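Local structure of fusolin (Unidentified entomopoxvirus, 4YN2) at residues A70-D75 and C80-Q85; R211-D216 and G221-V226. The protein forms the crystalline spindles of an insect poxvirus that enhance its virulence, probably acting on chitin through a domain of the lytic polysaccharide mono-oxygenase family. All coordinates share one frame; numbering follows the deposited sequence.

Contact 1 of 2, residues A70-D75 and C80-Q85; sequences ALAGPD and CHITQQ
Ala72 meets the helix with two atoms. Its methyl CB rests against CD1 of Ile82 at 3.6 Å, while its carbonyl O accepts a hydrogen bond from NE2 of His81 at 2.7 Å. That oxygen lies in the plane of the imidazole, and the N-H...O angle is 151°. On the far side of the ring ND1 donates to OE1 of Gln85, with N-H...O nearly straight. Both ring nitrogens donate, which holds the ring's rotation; the imidazole is then probably protonated on both and positively charged, consistent with the carboxylate over its face. The histidine ties helix 79-86 to the loop leaving strand 69-71, where Ala72 and Gly73 also make backbone hydrogen bonds to Gly219 and Val218. The helix packs beside this short strand, which pairs with strand 220-231 of the mixed sheet in the lytic polysaccharide mono-oxygenase-family domain. At Asp75 the rotation that sets CG between backbone N and carbonyl carbon (chi1 60°) swings the carboxylate over one face of the His81 ring, the planes 26° apart. Its OD2 sits 3.3 Å from CG of His81, towards the rim. OD1 nears NE2 at a poor angle for a hydrogen bond, and the attraction is probably electrostatic.

Contact 2 of 2, residues R211-D216 and G221-V226; sequences RWQRLD and GFYNCV. With NAG (2-acetamido-2-deoxy-beta-D-glucopyranose), chain B.
Trp212 and Phe222 are joined by the backbone hydrogen bonds of this contact: Trp212 N gives to Phe222 O and Phe222 N to Trp212 O, each 2.8 Å long. They form the hydrogen-bonded pair, with the non-hydrogen-bonded pairs Arg211-Tyr223 and Gln213-Gly221 on either side. CA of Arg211 and CA of Gly221 also make C-H...O contacts, to Phe222 O and Trp212 O.

Among the polar side chains, Arg211 runs extended alongside Tyr223, its guanidinium plane 14° from the ring. NE makes a weak bond to OH of Tyr223, while NH2 reaches OE1 of Gln213 at 2.9 Å from above the amide plane. A water accepts from Tyr223 OH at 2.6 Å and donates to Gln213 OE1, giving that oxygen two donors. The bend of Gln213 at chi2 (57°) lets NE2 reach forward to Arg214 O, while OE1 faces Arg211 and the water. Outside the pair, Glu148 forms a salt bridge with Arg211 NH1, and Trp212 NE1 donates to Ser145 OG.

This is an antiparallel beta hairpin of strands 206-214 and 220-231, within the beta-sandwich core expected of the lytic polysaccharide mono-oxygenase family. Strand 145-152 pairs with strand 206-214 on its other side. The zinc ion is held by His1 and His142; Phe222 lies against the ring of His1, its side chain about 3 Å from the zinc at the nearest atoms.

Of the apolar contacts, CG of Arg211 makes a CH-pi contact over the face of Tyr223, 4.0 Å from the ring centroid. On the other face of the sheet, Trp212 and Phe222 lie side by side with planes at 41°, CE3 of Trp212 being 3.8 Å from CD1 of Phe222. Trp212 also stacks on Tyr147. Past the strand, CD2 of Leu215 touches O7 of the N-acetylglucosamine at 3.3 Å, in a glycan pocket shared with Tyr76, whose OH is hydrogen-bonded to the sugar.

How the contacts relate
Contact 1 comes first along the chain and is complete before contact 2 begins; their centres are about 12 Å apart, on the same side of the molecule. They share one mixed sheet, in which strand 69-71 runs antiparallel to strand 220-231, the second arm of the hairpin in contact 2. A probable hydrogen bond from Ala70 N to Gly221 O, 2.9 Å, joins the two directly. Helix 79-86 then lies over the face bearing Arg211 and Tyr223, where Ile82 CD1 comes 3.3 Å from Arg211 NH2. Ile82 of contact 1 thus packs on that face, while Phe222 on the opposite face lies by the zinc site.

Contact 1 of 2, residues A70-D75 and C80-Q85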
# COMPACT_ATOMS: atom_id res chain seq x y z
N ALA A 70 1.83 11.86 13.43
CA ALA A 70 2.55 13.12 13.45
C ALA A 70 1.69 14.18 14.13
O ALA A 70 0.48 14.19 13.93
CB ALA A 70 2.89 13.55 12.03
N LEU A 71 2.31 15.04 14.95
CA LEU A 71 1.61 16.11 15.67
C LEU A 71 1.60 17.38 14.81
O LEU A 71 2.66 17.89 14.47
CB LEU A 71 2.30 16.41 17.01
CG LEU A 71 2.43 15.24 17.97
CD1 LEU A 71 3.12 15.68 19.26
CD2 LEU A 71 1.08 14.63 18.28
N ALA A 72 0.41 17.86 14.45
CA ALA A 72 0.26 19.07 13.64
C ALA A 72 -0.03 20.33 14.47
O ALA A 72 0.12 21.43 13.95
CB ALA A 72 -0.84 18.89 12.62
N GLY A 73 -0.46 20.18 15.71
CA GLY A 73 -0.79 21.34 16.52
C GLY A 73 -2.14 21.91 16.14
O GLY A 73 -2.91 21.26 15.43
N PRO A 74 -2.46 23.14 16.60
CA PRO A 74 -3.81 23.69 16.35
C PRO A 74 -4.16 23.98 14.89
O PRO A 74 -5.35 24.02 14.56
CB PRO A 74 -3.81 25.01 17.14
CG PRO A 74 -2.68 24.94 18.05
CD PRO A 74 -1.67 24.03 17.47
N ASP A 75 -3.17 24.20 14.02
CA ASP A 75 -3.38 24.52 12.61
C ASP A 75 -3.20 23.26 11.71
O ASP A 75 -2.63 23.34 10.63
CB ASP A 75 -2.43 25.66 12.17
CG ASP A 75 -0.96 25.35 12.33
OD1 ASP A 75 -0.61 24.61 13.28
OD2 ASP A 75 -0.15 25.86 11.52
N CYS A 80 -0.30 23.88 3.80
CA CYS A 80 1.15 24.12 3.70
C CYS A 80 1.86 23.69 4.98
O CYS A 80 2.96 23.18 4.89
CB CYS A 80 1.46 25.58 3.37
SG CYS A 80 0.91 26.08 1.72
N HIS A 81 1.25 23.87 6.15
CA HIS A 81 1.83 23.43 7.42
C HIS A 81 1.99 21.90 7.40
O HIS A 81 3.07 21.41 7.71
CB HIS A 81 0.93 23.87 8.59
CG HIS A 81 1.36 23.37 9.93
ND1 HIS A 81 2.62 23.61 10.41
CD2 HIS A 81 0.66 22.67 10.85
CE1 HIS A 81 2.68 23.02 11.59
NE2 HIS A 81 1.51 22.47 11.91
N ILE A 82 0.96 21.17 6.95
CA ILE A 82 1.04 19.71 6.88
C ILE A 82 2.11 19.27 5.89
O ILE A 82 2.97 18.47 6.23
CB ILE A 82 -0.33 19.07 6.52
CG1 ILE A 82 -1.39 19.35 7.61
CG2 ILE A 82 -0.19 17.55 6.26
CD1 ILE A 82 -1.03 18.90 9.03
N THR A 83 2.05 19.81 4.68
CA THR A 83 2.93 19.44 3.57
C THR A 83 4.38 19.88 3.79
O THR A 83 5.25 19.20 3.27
CB THR A 83 2.38 20.05 2.26
OG1 THR A 83 1.09 19.49 2.00
CG2 THR A 83 3.27 19.81 1.05
N GLN A 84 4.65 20.99 4.47
CA GLN A 84 6.01 21.49 4.61
C GLN A 84 6.61 21.30 5.99
O GLN A 84 7.83 21.30 6.07
CB GLN A 84 6.06 22.97 4.23
CG GLN A 84 5.53 23.25 2.82
CD GLN A 84 6.36 22.61 1.73
OE1 GLN A 84 7.53 22.26 1.91
NE2 GLN A 84 5.74 22.38 0.58
N GLN A 85 5.82 21.12 7.05
CA GLN A 85 6.37 21.01 8.41
C GLN A 85 6.00 19.72 9.15
O GLN A 85 6.85 19.18 9.85
CB GLN A 85 5.92 22.22 9.24
CG GLN A 85 6.30 23.54 8.57
CD GLN A 85 5.88 24.74 9.38
OE1 GLN A 85 4.70 25.08 9.43
NE2 GLN A 85 6.82 25.40 10.04

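Contact 2 of 2, residues R211-D216 and G221-V226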
# COMPACT_ATOMS: atom_id res chain seq x y z
N ARG A 211 -5.42 9.42 5.98
CA ARG A 211 -5.08 10.31 7.07
C ARG A 211 -6.25 10.41 8.02
O ARG A 211 -7.33 10.81 7.59
CB ARG A 211 -4.71 11.68 6.54
CG ARG A 211 -4.42 12.72 7.60
CD ARG A 211 -4.28 14.08 6.96
NE ARG A 211 -3.99 15.10 7.96
CZ ARG A 211 -4.22 16.40 7.84
NH1 ARG A 211 -4.76 16.88 6.73
NH2 ARG A 211 -3.91 17.23 8.82
N TRP A 212 -6.05 10.05 9.28
CA TRP A 212 -7.05 10.20 10.33
C TRP A 212 -6.58 11.35 11.20
O TRP A 212 -5.61 11.20 11.93
CB TRP A 212 -7.21 8.91 11.12
CG TRP A 212 -8.30 8.96 12.15
CD1 TRP A 212 -9.43 9.73 12.12
CD2 TRP A 212 -8.31 8.26 13.39
NE1 TRP A 212 -10.19 9.47 13.23
CE2 TRP A 212 -9.54 8.57 14.02
CE3 TRP A 212 -7.43 7.37 14.01
CZ2 TRP A 212 -9.90 8.01 15.24
CZ3 TRP A 212 -7.79 6.84 15.24
CH2 TRP A 212 -9.01 7.15 15.84
N GLN A 213 -7.22 12.49 11.08
CA GLN A 213 -6.81 13.70 11.77
C GLN A 213 -7.74 14.08 12.90
O GLN A 213 -8.92 14.29 12.67
CB GLN A 213 -6.77 14.84 10.75
CG GLN A 213 -6.34 16.20 11.31
CD GLN A 213 -4.99 16.16 11.96
OE1 GLN A 213 -4.00 15.76 11.34
NE2 GLN A 213 -4.88 16.63 13.18
N ARG A 214 -7.19 14.24 14.11
CA ARG A 214 -7.98 14.73 15.24
C ARG A 214 -8.13 16.24 15.15
O ARG A 214 -7.17 16.92 14.81
CB ARG A 214 -7.31 14.39 16.57
CG ARG A 214 -7.26 12.92 16.90
CD ARG A 214 -6.51 12.62 18.20
NE ARG A 214 -7.09 13.30 19.37
CZ ARG A 214 -7.10 12.84 20.63
NH1 ARG A 214 -6.57 11.65 20.91
NH2 ARG A 214 -7.66 13.55 21.60
N LEU A 215 -9.32 16.75 15.50
CA LEU A 215 -9.58 18.19 15.52
C LEU A 215 -9.46 18.69 16.95
O LEU A 215 -10.46 18.86 17.64
CB LEU A 215 -10.96 18.54 14.95
CG LEU A 215 -11.32 17.93 13.58
CD1 LEU A 215 -12.45 17.04 13.72
CD2 LEU A 215 -11.72 18.98 12.60
N ASP A 216 -8.24 18.90 17.41
CA ASP A 216 -8.02 19.40 18.77
C ASP A 216 -6.69 20.16 18.82
O ASP A 216 -5.91 20.08 17.86
CB ASP A 216 -8.09 18.25 19.79
CG ASP A 216 -7.12 17.12 19.58
OD1 ASP A 216 -5.96 17.39 19.24
OD2 ASP A 216 -7.51 15.96 19.84
N GLY A 221 -2.36 13.36 14.15
CA GLY A 221 -2.90 12.73 12.95
C GLY A 221 -2.20 11.42 12.69
O GLY A 221 -1.02 11.28 13.01
N PHE A 222 -2.92 10.47 12.10
CA PHE A 222 -2.42 9.13 11.79
C PHE A 222 -2.42 8.99 10.30
O PHE A 222 -3.42 9.30 9.66
CB PHE A 222 -3.26 8.06 12.47
CG PHE A 222 -3.27 8.27 13.97
CD1 PHE A 222 -4.14 9.19 14.55
CD2 PHE A 222 -2.31 7.67 14.77
CE1 PHE A 222 -4.07 9.47 15.91
CE2 PHE A 222 -2.23 7.98 16.13
CZ PHE A 222 -3.14 8.84 16.70
N TYR A 223 -1.28 8.58 9.73
CA TYR A 223 -1.09 8.49 8.28
C TYR A 223 -0.61 7.12 7.88
O TYR A 223 0.41 6.66 8.40
CB TYR A 223 -0.04 9.51 7.84
CG TYR A 223 -0.34 10.95 8.22
CD1 TYR A 223 -0.16 11.39 9.52
CD2 TYR A 223 -0.69 11.89 7.26
CE1 TYR A 223 -0.43 12.71 9.88
CE2 TYR A 223 -0.91 13.21 7.59
CZ TYR A 223 -0.77 13.63 8.90
OH TYR A 223 -1.04 14.94 9.20
N ASN A 224 -1.34 6.45 6.98
CA ASN A 224 -0.98 5.11 6.52
C ASN A 224 -0.99 4.99 5.04
O ASN A 224 -1.94 5.43 4.40
CB ASN A 224 -1.95 4.06 7.05
CG ASN A 224 -1.92 3.71 8.52
OD1 ASN A 224 -2.60 2.77 8.93
ND2 ASN A 224 -1.05 4.27 9.34
N CYS A 225 -0.01 4.26 4.49
CA CYS A 225 0.02 3.89 3.09
C CYS A 225 -0.65 2.55 2.95
O CYS A 225 -0.45 1.67 3.79
CB CYS A 225 1.44 3.88 2.55
SG CYS A 225 2.11 5.53 2.36
N VAL A 226 -1.51 2.41 1.94
CA VAL A 226 -2.27 1.20 1.67
C VAL A 226 -1.99 0.82 0.23
O VAL A 226 -2.36 1.57 -0.69
CB VAL A 226 -3.77 1.42 1.93
CG1 VAL A 226 -4.59 0.17 1.61
CG2 VAL A 226 -4.03 1.87 3.36
C1 NAG B . -11.25 23.00 7.24
C2 NAG B . -11.24 23.51 8.68
C3 NAG B . -11.41 25.03 8.66
C4 NAG B . -10.37 25.68 7.75
C5 NAG B . -10.46 25.07 6.35
C6 NAG B . -9.42 25.58 5.38
C7 NAG B . -12.11 22.08 10.49
C8 NAG B . -13.35 21.61 11.19
N2 NAG B . -12.31 22.89 9.44
O3 NAG B . -11.25 25.51 10.00
O4 NAG B . -10.64 27.07 7.64
O5 NAG B . -10.26 23.65 6.45
O6 NAG B . -8.12 25.12 5.70
O7 NAG B . -10.99 21.74 10.86
O HOH W 1 -1.11 15.49 11.78